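Local coordinates for DUF4974 domain-containing protein (Parabacteroides distasonis, PDB 4M0N) that is a putative anti-sigma factor of the FecR family, probably antagonising a sigma factor in signalling, and is represented here by the part holding its FecR and FecR C-terminal regions, at residues V89-L92 / G93-F96; K145-A149 / Q150-A154. The protein carries 1 engineered substitution. All coordinates share one frame; numbering follows the deposited sequence.

Overall arrangement
Two local contacts, set in series along the chain, mark places where a strand gives way to the next element. Contact 1 comes first: strand 88-91 of the mixed sheet turns tightly at Leu92 and Gly93 and runs back as strand 94-100 of the antiparallel sheet, so the turn ties the two seven-stranded sheets together within the FecR region. Contact 2 closes later, where strand 142-146, an outermost strand of that same antiparallel sheet, leads through Asp148 into the short helix 149-152. The contacts neither nest nor cross. The centres of contact 1 and contact 2 lie about 16 Å apart and their nearest atoms about 6 Å apart; both reach the antiparallel sheet but do not touch.

Contact 1: V89-L92 / G93-F96; sequences VKVL and GASF. Engineered in segment 93-96: Ala94 (natural residue Thr).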
ATOM      1  N   VAL A  89      -8.718 -10.747   2.322  1.00 14.08           N
ATOM      2  CA  VAL A  89      -9.166 -10.406   0.994  1.00 14.67           C
ATOM      3  C   VAL A  89      -9.285 -11.706   0.221  1.00 16.09           C
ATOM      4  O   VAL A  89      -8.286 -12.416   0.020  1.00 17.41           O
ATOM      5  CB  VAL A  89      -8.176  -9.452   0.311  1.00 15.83           C
ATOM      6  CG1 VAL A  89      -8.669  -9.101  -1.075  1.00 16.33           C
ATOM      7  CG2 VAL A  89      -7.945  -8.238   1.199  1.00 17.76           C
ATOM      8  N   LYS A  90     -10.501 -11.999  -0.242  1.00 14.89           N
ATOM      9  CA  LYS A  90     -10.830 -13.303  -0.825  1.00 17.90           C
ATOM     10  C   LYS A  90     -11.245 -13.170  -2.278  1.00 17.40           C
ATOM     11  O   LYS A  90     -12.110 -12.343  -2.605  1.00 18.39           O
ATOM     12  CB  LYS A  90     -11.952 -13.870  -0.005  1.00 20.17           C
ATOM     13  CG  LYS A  90     -12.363 -15.272  -0.359  1.00 24.75           C
ATOM     14  CD  LYS A  90     -13.409 -15.738   0.641  1.00 31.98           C
ATOM     15  CE  LYS A  90     -13.735 -17.198   0.430  1.00 40.35           C
ATOM     16  NZ  LYS A  90     -14.369 -17.416  -0.900  1.00 49.95           N
ATOM     17  N   VAL A  91     -10.612 -13.926  -3.163  1.00 16.56           N
ATOM     18  CA  VAL A  91     -10.964 -13.865  -4.551  1.00 17.77           C
ATOM     19  C   VAL A  91     -10.997 -15.270  -5.141  1.00 19.70           C
ATOM     20  O   VAL A  91     -10.429 -16.213  -4.571  1.00 20.04           O
ATOM     21  CB  VAL A  91     -10.027 -12.985  -5.408  1.00 18.75           C
ATOM     22  CG1 VAL A  91      -9.846 -11.590  -4.814  1.00 16.89           C
ATOM     23  CG2 VAL A  91      -8.685 -13.656  -5.656  1.00 17.39           C
ATOM     24  N   LEU A  92     -11.615 -15.389  -6.310  1.00 22.11           N
ATOM     25  CA  LEU A  92     -11.427 -16.584  -7.127  1.00 23.22           C
ATOM     26  C   LEU A  92     -10.395 -16.348  -8.228  1.00 22.47           C
ATOM     27  O   LEU A  92      -9.599 -17.219  -8.559  1.00 26.13           O
ATOM     28  CB  LEU A  92     -12.752 -17.003  -7.746  1.00 24.05           C
ATOM     29  CG  LEU A  92     -13.913 -17.204  -6.783  1.00 27.62           C
ATOM     30  CD1 LEU A  92     -15.133 -17.646  -7.590  1.00 30.16           C
ATOM     31  CD2 LEU A  92     -13.591 -18.236  -5.719  1.00 29.04           C
ATOM     32  N   GLY A  93     -10.444 -15.160  -8.805  1.00 25.22           N
ATOM     33  CA  GLY A  93      -9.510 -14.752  -9.845  1.00 26.46           C
ATOM     34  C   GLY A  93      -9.711 -13.268  -9.953  1.00 24.88           C
ATOM     35  O   GLY A  93     -10.794 -12.830 -10.250  1.00 27.43           O
ATOM     36  N   ALA A  94      -8.684 -12.490  -9.631  1.00 18.86           N
ATOM     37  CA  ALA A  94      -8.764 -11.034  -9.665  1.00 18.17           C
ATOM     38  C   ALA A  94      -7.369 -10.465  -9.538  1.00 16.46           C
ATOM     39  O   ALA A  94      -6.458 -11.181  -9.122  1.00 16.55           O
ATOM     40  CB  ALA A  94      -9.605 -10.522  -8.513  1.00 18.87           C
ATOM     41  N   SER A  95      -7.181  -9.213  -9.911  1.00 15.03           N
ATOM     42  CA  SER A  95      -5.915  -8.550  -9.599  1.00 16.12           C
ATOM     43  C   SER A  95      -6.235  -7.334  -8.776  1.00 15.82           C
ATOM     44  O   SER A  95      -7.168  -6.584  -9.056  1.00 15.61           O
ATOM     45  CB  SER A  95      -5.058  -8.227 -10.827  1.00 17.49           C
ATOM     46  OG  SER A  95      -5.601  -7.211 -11.678  1.00 19.76           O
ATOM     47  N   PHE A  96      -5.457  -7.157  -7.731  1.00 14.49           N
ATOM     48  CA  PHE A  96      -5.782  -6.148  -6.730  1.00 15.06           C
ATOM     49  C   PHE A  96      -4.582  -5.818  -5.878  1.00 12.93           C
ATOM     50  O   PHE A  96      -3.666  -6.649  -5.711  1.00 14.17           O
ATOM     51  CB  PHE A  96      -6.915  -6.631  -5.837  1.00 14.73           C
ATOM     52  CG  PHE A  96      -6.623  -7.955  -5.178  1.00 13.79           C
ATOM     53  CD1 PHE A  96      -6.813  -9.148  -5.861  1.00 15.20           C
ATOM     54  CD2 PHE A  96      -6.144  -8.001  -3.887  1.00 15.31           C
ATOM     55  CE1 PHE A  96      -6.494 -10.362  -5.267  1.00 14.86           C
ATOM     56  CE2 PHE A  96      -5.796  -9.223  -3.292  1.00 13.98           C
ATOM     57  CZ  PHE A  96      -6.003 -10.406  -3.985  1.00 14.23           C
TER
HETATM   58  O   HOH W   1     -12.865 -13.239  -7.814  1.00 23.88           O
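Val91 and Phe96 face each other across the inside of a tight turn, with CG1 of Val91 3.6 Å from CE1 of Phe96. The ring reaches across because chi1 of 56° wedges its CG over the backbone, a crowded position that carries the phenyl back toward the preceding strand. Farther along that strand, Val89 runs antiparallel to the Phe96 side chain, its CG1 lying 3.6 Å from CE2 of Phe96. The ring lies between two strand segments, 89-91 and 94-96, whose axes come within 8.7 Å at 152°; both methyls meet it obliquely, at different carbons. Ala94, an engineered residue that is threonine in the natural sequence, adds its CB to the same apolar cluster, 3.9 Å from Val91 CG1. Without the ring, as with an alanine here, the CG1 methyls of Val89 and Val91 would probably lose their common partner and a gap would open between the strands.

The bend itself is the looser, wetter side. Water 1 bridges it, accepting from Leu92 N at 2.9 Å and donating to Gly93 O at 3.2 Å. Polar backbone atoms are thus joined through solvent at the bend, while the side chains farther in meet through carbon alone.

Around the turn, Leu92 O accepts a hydrogen bond from Arg60, and the ring of Phe96 meets that of Phe70 with nearly parallel planes. Val89 and Val91 pair by backbone with Val82 and Phe80 of strand 80-83, whereas Ala94 pairs with Val72 of strand 67-72. The turn therefore passes the chain from one sheet to the other, and its apolar side chains lie between them, with Val116 of strand 116-120 against Val89, Val91 and Ala94.

Contact 2: K145-A149 / Q150-A154; sequences KNEDA and QKVTA
Ala149 O is gripped twice by Thr153: OG1 donates to it at 2.8 Å, and Thr153 N does so at 3.1 Å. The hydroxyl lies 17° from the carbonyl plane, while the backbone N-H comes from above it. A chi1 of 60° swings Thr153 OG1 back over the helix toward this oxygen as the chain leaves helical geometry.

At the other end Asp148 is the N-cap. Its OD1 takes the N-H of Lys151 at 3.3 Å, met from well above the carboxylate plane, and a weak bond from Gln150 N at 2.9 Å. The side chain is thus held over the first turn, where its negative charge would probably suit the positive end of the helix. Backbone O of Asp148 receives Val152 N at 3.0 Å in the carbonyl plane, a straight bond at 158°.

The extended aliphatic chain of Lys151 crosses this carboxylate at a slant, its CE 3.6 Å from Asp148 OD2. Lys151 NZ makes its salt bridge with Glu197 and stays too far from Asp148 OD2 for a second one. On the solvent side water 2 donates to both Asp148 OD2 and Gln150 OE1, joining two side chains that run out next to each other. Before the cap, Glu147 lays its CG 3.5 Å from Val152 CG2; its OE2 takes Asp148 N and is hydrogen-bonded to Tyr161 OH, while OE1 bonds to Asn163 ND2.

Helix 149-152 follows strand 142-146, an outermost strand of the antiparallel sheet, after Glu147 and Asp148. Asn130, which lies just before strand 131-136, pairs by backbone with Glu147 and receives Ala149 N on its side chain, while Val152 and Thr153 rest on Asn97 of strand 94-100.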
ATOM      1  N   LYS A 145     -15.172   3.472  -1.726  1.00 15.95           N
ATOM      2  CA  LYS A 145     -15.171   4.562  -2.668  1.00 16.13           C
ATOM      3  C   LYS A 145     -14.596   4.141  -4.007  1.00 16.42           C
ATOM      4  O   LYS A 145     -14.108   3.033  -4.152  1.00 17.70           O
ATOM      5  CB  LYS A 145     -14.352   5.738  -2.139  1.00 18.19           C
ATOM      6  CG  LYS A 145     -12.873   5.441  -1.941  1.00 19.08           C
ATOM      7  CD  LYS A 145     -12.095   6.677  -1.501  1.00 23.12           C
ATOM      8  CE  LYS A 145     -12.125   7.843  -2.485  1.00 27.53           C
ATOM      9  NZ  LYS A 145     -11.049   8.785  -2.100  1.00 29.63           N
ATOM     10  N   ASN A 146     -14.646   5.050  -4.983  1.00 17.16           N
ATOM     11  CA  ASN A 146     -13.995   4.811  -6.255  1.00 18.96           C
ATOM     12  C   ASN A 146     -12.587   5.331  -6.223  1.00 17.02           C
ATOM     13  O   ASN A 146     -12.301   6.378  -5.623  1.00 19.05           O
ATOM     14  CB  ASN A 146     -14.760   5.496  -7.402  1.00 20.18           C
ATOM     15  CG  ASN A 146     -16.145   4.933  -7.606  1.00 25.74           C
ATOM     16  OD1 ASN A 146     -16.363   3.730  -7.522  1.00 29.66           O
ATOM     17  ND2 ASN A 146     -17.085   5.804  -7.946  1.00 31.06           N
ATOM     18  N   GLU A 147     -11.691   4.629  -6.889  1.00 16.66           N
ATOM     19  CA  GLU A 147     -10.324   5.126  -7.048  1.00 17.15           C
ATOM     20  C   GLU A 147      -9.746   4.407  -8.243  1.00 17.08           C
ATOM     21  O   GLU A 147     -10.041   3.233  -8.487  1.00 16.94           O
ATOM     22  CB  GLU A 147      -9.482   4.866  -5.788  1.00 17.90           C
ATOM     23  CG  GLU A 147      -8.052   5.401  -5.856  1.00 18.83           C
ATOM     24  CD  GLU A 147      -8.008   6.890  -6.107  1.00 22.61           C
ATOM     25  OE1 GLU A 147      -8.021   7.658  -5.134  1.00 24.96           O
ATOM     26  OE2 GLU A 147      -7.937   7.293  -7.288  1.00 21.09           O
ATOM     27  N   ASP A 148      -8.896   5.111  -8.970  1.00 16.92           N
ATOM     28  CA  ASP A 148      -8.208   4.570 -10.140  1.00 16.79           C
ATOM     29  C   ASP A 148      -7.110   3.615  -9.728  1.00 15.78           C
ATOM     30  O   ASP A 148      -6.046   4.031  -9.248  1.00 18.57           O
ATOM     31  CB  ASP A 148      -7.643   5.759 -10.940  1.00 18.70           C
ATOM     32  CG  ASP A 148      -7.006   5.356 -12.235  1.00 23.91           C
ATOM     33  OD1 ASP A 148      -6.547   4.227 -12.364  1.00 23.84           O
ATOM     34  OD2 ASP A 148      -6.967   6.196 -13.164  1.00 25.80           O
ATOM     35  N   ALA A 149      -7.361   2.308  -9.878  1.00 15.50           N
ATOM     36  CA  ALA A 149      -6.425   1.298  -9.418  1.00 15.26           C
ATOM     37  C   ALA A 149      -5.128   1.298 -10.230  1.00 16.87           C
ATOM     38  O   ALA A 149      -4.111   0.841  -9.728  1.00 19.06           O
ATOM     39  CB  ALA A 149      -7.070  -0.095  -9.462  1.00 16.08           C
ATOM     40  N   GLN A 150      -5.171   1.790 -11.476  1.00 18.88           N
ATOM     41  CA  GLN A 150      -3.938   1.920 -12.265  1.00 19.81           C
ATOM     42  C   GLN A 150      -3.003   2.933 -11.583  1.00 21.36           C
ATOM     43  O   GLN A 150      -1.767   2.745 -11.565  1.00 23.90           O
ATOM     44  CB  GLN A 150      -4.266   2.308 -13.706  1.00 23.34           C
ATOM     45  CG  GLN A 150      -3.059   2.394 -14.601  1.00 28.78           C
ATOM     46  CD  GLN A 150      -3.433   2.524 -16.052  1.00 35.33           C
ATOM     47  OE1 GLN A 150      -4.531   2.940 -16.377  1.00 37.37           O
ATOM     48  NE2 GLN A 150      -2.513   2.167 -16.934  1.00 39.27           N
ATOM     49  N   LYS A 151      -3.564   3.979 -10.986  1.00 20.91           N
ATOM     50  CA  LYS A 151      -2.763   4.980 -10.284  1.00 23.55           C
ATOM     51  C   LYS A 151      -2.345   4.479  -8.907  1.00 23.25           C
ATOM     52  O   LYS A 151      -1.202   4.722  -8.447  1.00 24.22           O
ATOM     53  CB  LYS A 151      -3.524   6.291 -10.200  1.00 23.01           C
ATOM     54  CG  LYS A 151      -3.734   6.942 -11.566  1.00 25.65           C
ATOM     55  CD  LYS A 151      -4.429   8.283 -11.422  1.00 29.01           C
ATOM     56  CE  LYS A 151      -4.750   8.969 -12.749  1.00 35.28           C
ATOM     57  NZ  LYS A 151      -3.652   8.979 -13.751  1.00 38.47           N
ATOM     58  N   VAL A 152      -3.246   3.752  -8.250  1.00 19.26           N
ATOM     59  CA  VAL A 152      -2.955   3.156  -6.935  1.00 20.85           C
ATOM     60  C   VAL A 152      -1.703   2.297  -7.026  1.00 21.49           C
ATOM     61  O   VAL A 152      -0.881   2.300  -6.091  1.00 24.62           O
ATOM     62  CB  VAL A 152      -4.149   2.316  -6.409  1.00 18.96           C
ATOM     63  CG1 VAL A 152      -3.774   1.507  -5.147  1.00 19.44           C
ATOM     64  CG2 VAL A 152      -5.323   3.209  -6.066  1.00 19.56           C
ATOM     65  N   THR A 153      -1.563   1.583  -8.138  1.00 20.71           N
ATOM     66  CA  THR A 153      -0.523   0.590  -8.353  1.00 20.69           C
ATOM     67  C   THR A 153       0.625   1.147  -9.199  1.00 22.14           C
ATOM     68  O   THR A 153       1.346   0.396  -9.790  1.00 24.28           O
ATOM     69  CB  THR A 153      -1.079  -0.702  -9.005  1.00 23.64           C
ATOM     70  OG1 THR A 153      -1.680  -0.434 -10.288  1.00 25.72           O
ATOM     71  CG2 THR A 153      -2.110  -1.329  -8.073  1.00 24.10           C
ATOM     72  N   ALA A 154       0.762   2.470  -9.219  1.00 23.83           N
ATOM     73  CA  ALA A 154       1.843   3.109  -9.971  1.00 29.45           C
ATOM     74  C   ALA A 154       3.185   2.740  -9.364  1.00 24.54           C
ATOM     75  O   ALA A 154       4.219   2.760 -10.046  1.00 23.37           O
ATOM     76  CB  ALA A 154       1.672   4.609  -9.955  1.00 34.22           C
TER
HETATM   77  O   HOH W   2      -5.167   5.618 -15.127  1.00 33.49           O